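Local atomic coordinates of glycoside Hydrolase (Bacteroides uniformis, PDB entry 5T99), a protein that probably hydrolyses beta-galactosidic linkages as a family 2 glycoside hydrolase in agarose breakdown by a human gut bacterium, and binds galacto-isofagomine. Residues P534-E542 and R599-W607. Residues are numbered along the deposited sequence; the frame is centred on the assembly and turned at random.
Sequences PDIEFHFQE and RFYLYQSQW
Phe538 enters a hole between Leu602, Tyr603, Gln606 and Trp607, a knob-into-hole fit between two nearly parallel helices whose axes cross at -17°. Its CG is anti to the carbonyl carbon, which sends the ring across to helix 599-607. One ring face is packed by Gln606, whose CG stands 3.6 Å from the centroid of the Phe538 ring, almost on the normal, as a CH-pi contact; the opposite face lies against Pro534 O, one turn back in its own helix. The far end of the ring drives edge-on toward the face of Tyr603, an offset T-shaped pair with planes at 88° and Phe538 CZ 3.6 Å from Tyr603 CD1. Trp607 meets the same ring obliquely and completes an aromatic cluster.

Gln606 can be followed outward from its CB, which lies 3.8 Å from Phe538 CE2. Chi1 (-173°) holds CG anti to the backbone N, over the ring centre; the bend at chi2 then lays CD, 3.9 Å from Phe538 CD2, and the amide along the ring, nearly parallel to it. At the tip, NE2 comes 3.8 Å from Phe538 CB and makes a weak hydrogen bond to Glu542 OE2 (3.4 Å), carboxylate and amide nearly coplanar; Glu542 also forms a salt bridge with Lys674.

At the other end, Pro534 lies against the phenol end of Tyr603, its CB 3.6 Å from Tyr603 CZ, and also touches Leu602. Arg599 CD touches the proline as well, while its guanidinium group binds Asp524 and Phe587 O, the latter residue lining the galacto-isofagomine pocket. Both helices pack on strand 549-552 of the catalytic barrel, through Phe538, Tyr603 and Trp607, while Asp535 OD1 hydrogen-bonds Ser673 OG and forms a salt bridge with Arg676, joining helix 534-543 to strand 670-673.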
loop_
_atom_site.group_PDB
_atom_site.type_symbol
_atom_site.label_atom_id
_atom_site.label_comp_id
_atom_site.label_asym_id
_atom_site.label_seq_id
_atom_site.Cartn_x
_atom_site.Cartn_y
_atom_site.Cartn_z
ATOM N N PRO A 534 7.151 -1.115 -20.595
ATOM C CA PRO A 534 7.695 0.068 -19.907
ATOM C C PRO A 534 8.526 1.010 -20.789
ATOM O O PRO A 534 8.519 2.232 -20.563
ATOM C CB PRO A 534 8.569 -0.544 -18.807
ATOM C CG PRO A 534 7.917 -1.844 -18.497
ATOM C CD PRO A 534 7.363 -2.347 -19.806
ATOM N N ASP A 535 9.220 0.438 -21.774
ATOM C CA ASP A 535 10.083 1.192 -22.704
ATOM C C ASP A 535 9.302 2.325 -23.398
ATOM O O ASP A 535 9.845 3.408 -23.632
ATOM C CB ASP A 535 10.692 0.274 -23.800
ATOM C CG ASP A 535 11.215 -1.067 -23.262
ATOM O OD1 ASP A 535 12.342 -1.490 -23.623
ATOM O OD2 ASP A 535 10.479 -1.719 -22.495
ATOM N N ILE A 536 8.037 2.048 -23.730
ATOM C CA ILE A 536 7.151 3.013 -24.392
ATOM C C ILE A 536 6.849 4.204 -23.471
ATOM O O ILE A 536 6.875 5.354 -23.925
ATOM C CB ILE A 536 5.830 2.335 -24.871
ATOM C CG1 ILE A 536 6.102 1.351 -26.018
ATOM C CG2 ILE A 536 4.770 3.355 -25.288
ATOM C CD1 ILE A 536 6.502 2.002 -27.333
ATOM N N GLU A 537 6.568 3.943 -22.193
ATOM C CA GLU A 537 6.329 5.049 -21.251
ATOM C C GLU A 537 7.599 5.892 -21.057
ATOM O O GLU A 537 7.539 7.126 -21.128
ATOM C CB GLU A 537 5.810 4.556 -19.903
ATOM C CG GLU A 537 5.218 5.660 -19.024
ATOM C CD GLU A 537 3.994 6.340 -19.610
ATOM O OE1 GLU A 537 3.165 5.655 -20.257
ATOM O OE2 GLU A 537 3.856 7.558 -19.401
ATOM N N PHE A 538 8.738 5.225 -20.848
ATOM C CA PHE A 538 10.025 5.924 -20.693
ATOM C C PHE A 538 10.273 6.872 -21.860
ATOM O O PHE A 538 10.650 8.031 -21.658
ATOM C CB PHE A 538 11.221 4.955 -20.586
ATOM C CG PHE A 538 11.137 3.978 -19.442
ATOM C CD1 PHE A 538 10.312 4.205 -18.328
ATOM C CD2 PHE A 538 11.905 2.832 -19.473
ATOM C CE1 PHE A 538 10.241 3.288 -17.302
ATOM C CE2 PHE A 538 11.847 1.908 -18.437
ATOM C CZ PHE A 538 11.017 2.134 -17.352
ATOM N N HIS A 539 10.050 6.360 -23.070
ATOM C CA HIS A 539 10.221 7.133 -24.284
ATOM C C HIS A 539 9.355 8.392 -24.275
ATOM O O HIS A 539 9.865 9.499 -24.470
ATOM C CB HIS A 539 9.889 6.277 -25.509
ATOM C CG HIS A 539 10.129 6.979 -26.803
ATOM N ND1 HIS A 539 9.105 7.350 -27.651
ATOM C CD2 HIS A 539 11.271 7.422 -27.372
ATOM C CE1 HIS A 539 9.612 7.964 -28.702
ATOM N NE2 HIS A 539 10.923 8.028 -28.556
ATOM N N PHE A 540 8.057 8.227 -24.032
ATOM C CA PHE A 540 7.130 9.364 -24.082
ATOM C C PHE A 540 7.250 10.294 -22.861
ATOM O O PHE A 540 6.945 11.482 -22.984
ATOM C CB PHE A 540 5.684 8.904 -24.343
ATOM C CG PHE A 540 5.422 8.488 -25.784
ATOM C CD1 PHE A 540 5.346 9.444 -26.801
ATOM C CD2 PHE A 540 5.249 7.145 -26.133
ATOM C CE1 PHE A 540 5.106 9.073 -28.128
ATOM C CE2 PHE A 540 5.004 6.769 -27.461
ATOM C CZ PHE A 540 4.937 7.732 -28.457
ATOM N N GLN A 541 7.719 9.784 -21.713
ATOM C CA GLN A 541 8.075 10.651 -20.569
ATOM C C GLN A 541 9.249 11.565 -20.906
ATOM O O GLN A 541 9.230 12.747 -20.543
ATOM C CB GLN A 541 8.404 9.855 -19.297
ATOM C CG GLN A 541 7.205 9.189 -18.640
ATOM C CD GLN A 541 6.261 10.131 -17.878
ATOM O OE1 GLN A 541 6.630 11.234 -17.448
ATOM N NE2 GLN A 541 5.026 9.671 -17.689
ATOM N N GLU A 542 10.266 11.028 -21.584
ATOM C CA GLU A 542 11.424 11.841 -21.998
ATOM C C GLU A 542 11.052 12.902 -23.028
ATOM O O GLU A 542 11.542 14.016 -22.941
ATOM C CB GLU A 542 12.571 10.976 -22.523
ATOM C CG GLU A 542 13.252 10.179 -21.418
ATOM C CD GLU A 542 14.275 9.173 -21.932
ATOM O OE1 GLU A 542 14.828 9.397 -23.047
ATOM O OE2 GLU A 542 14.525 8.166 -21.210
ATOM N N ARG A 599 11.132 -7.521 -14.751
ATOM C CA ARG A 599 10.566 -6.185 -14.913
ATOM C C ARG A 599 11.039 -5.202 -13.845
ATOM O O ARG A 599 11.311 -4.041 -14.154
ATOM C CB ARG A 599 9.033 -6.262 -14.917
ATOM C CG ARG A 599 8.328 -4.965 -15.320
ATOM C CD ARG A 599 7.356 -5.180 -16.484
ATOM N NE ARG A 599 6.493 -6.348 -16.287
ATOM C CZ ARG A 599 5.472 -6.412 -15.433
ATOM N NH1 ARG A 599 5.127 -5.365 -14.678
ATOM N NH2 ARG A 599 4.774 -7.544 -15.335
ATOM N N PHE A 600 11.131 -5.681 -12.605
ATOM C CA PHE A 600 11.785 -4.955 -11.512
ATOM C C PHE A 600 13.101 -4.322 -11.922
ATOM O O PHE A 600 13.355 -3.163 -11.602
ATOM C CB PHE A 600 12.020 -5.896 -10.327
ATOM C CG PHE A 600 12.790 -5.292 -9.185
ATOM C CD1 PHE A 600 12.127 -4.693 -8.117
ATOM C CD2 PHE A 600 14.183 -5.370 -9.146
ATOM C CE1 PHE A 600 12.844 -4.168 -7.044
ATOM C CE2 PHE A 600 14.904 -4.842 -8.077
ATOM C CZ PHE A 600 14.234 -4.244 -7.026
ATOM N N TYR A 601 13.927 -5.081 -12.638
ATOM C CA TYR A 601 15.272 -4.627 -13.004
ATOM C C TYR A 601 15.250 -3.653 -14.162
ATOM O O TYR A 601 16.084 -2.754 -14.219
ATOM C CB TYR A 601 16.191 -5.823 -13.274
ATOM C CG TYR A 601 16.326 -6.666 -12.041
ATOM C CD1 TYR A 601 17.214 -6.307 -11.025
ATOM C CD2 TYR A 601 15.525 -7.791 -11.851
ATOM C CE1 TYR A 601 17.321 -7.061 -9.858
ATOM C CE2 TYR A 601 15.631 -8.559 -10.701
ATOM C CZ TYR A 601 16.521 -8.178 -9.703
ATOM O OH TYR A 601 16.617 -8.917 -8.567
ATOM N N LEU A 602 14.300 -3.816 -15.078
ATOM C CA LEU A 602 14.091 -2.808 -16.132
ATOM C C LEU A 602 13.766 -1.446 -15.498
ATOM O O LEU A 602 14.370 -0.436 -15.846
ATOM C CB LEU A 602 12.986 -3.241 -17.105
ATOM C CG LEU A 602 12.695 -2.329 -18.301
ATOM C CD1 LEU A 602 13.923 -2.141 -19.172
ATOM C CD2 LEU A 602 11.557 -2.901 -19.129
ATOM N N TYR A 603 12.844 -1.437 -14.540
ATOM C CA TYR A 603 12.544 -0.205 -13.796
ATOM C C TYR A 603 13.729 0.299 -12.971
ATOM O O TYR A 603 14.050 1.487 -13.026
ATOM C CB TYR A 603 11.285 -0.355 -12.946
ATOM C CG TYR A 603 10.016 -0.242 -13.776
ATOM C CD1 TYR A 603 9.558 0.995 -14.226
ATOM C CD2 TYR A 603 9.280 -1.370 -14.112
ATOM C CE1 TYR A 603 8.406 1.101 -14.986
ATOM C CE2 TYR A 603 8.120 -1.275 -14.865
ATOM C CZ TYR A 603 7.685 -0.043 -15.307
ATOM O OH TYR A 603 6.538 0.040 -16.055
ATOM N N GLN A 604 14.397 -0.603 -12.255
ATOM C CA GLN A 604 15.599 -0.253 -11.476
ATOM C C GLN A 604 16.701 0.375 -12.359
ATOM O O GLN A 604 17.340 1.352 -11.953
ATOM C CB GLN A 604 16.130 -1.476 -10.715
ATOM C CG GLN A 604 17.072 -1.150 -9.572
ATOM C CD GLN A 604 17.607 -2.410 -8.886
ATOM O OE1 GLN A 604 18.213 -3.281 -9.538
ATOM N NE2 GLN A 604 17.380 -2.519 -7.569
ATOM N N SER A 605 16.880 -0.153 -13.573
ATOM C CA SER A 605 17.837 0.411 -14.542
ATOM C C SER A 605 17.511 1.842 -14.964
ATOM O O SER A 605 18.411 2.598 -15.313
ATOM C CB SER A 605 17.939 -0.474 -15.794
ATOM O OG SER A 605 16.850 -0.290 -16.694
ATOM N N GLN A 606 16.228 2.193 -14.963
ATOM C CA GLN A 606 15.757 3.519 -15.379
ATOM C C GLN A 606 15.644 4.526 -14.225
ATOM O O GLN A 606 15.752 5.720 -14.450
ATOM C CB GLN A 606 14.385 3.365 -16.063
ATOM C CG GLN A 606 13.801 4.614 -16.716
ATOM C CD GLN A 606 14.618 5.141 -17.888
ATOM O OE1 GLN A 606 15.641 4.560 -18.279
ATOM N NE2 GLN A 606 14.153 6.243 -18.473
ATOM N N TRP A 607 15.438 4.034 -13.002
ATOM C CA TRP A 607 15.048 4.862 -11.855
ATOM C C TRP A 607 16.052 4.989 -10.699
ATOM O O TRP A 607 15.767 5.712 -9.757
ATOM C CB TRP A 607 13.730 4.318 -11.290
ATOM C CG TRP A 607 12.519 4.613 -12.129
ATOM C CD1 TRP A 607 12.432 5.443 -13.221
ATOM C CD2 TRP A 607 11.202 4.125 -11.896
ATOM N NE1 TRP A 607 11.146 5.481 -13.678
ATOM C CE2 TRP A 607 10.368 4.688 -12.878
ATOM C CE3 TRP A 607 10.643 3.269 -10.937
ATOM C CZ2 TRP A 607 9.008 4.420 -12.941
ATOM C CZ3 TRP A 607 9.283 3.012 -10.995
ATOM C CH2 TRP A 607 8.482 3.587 -11.995
#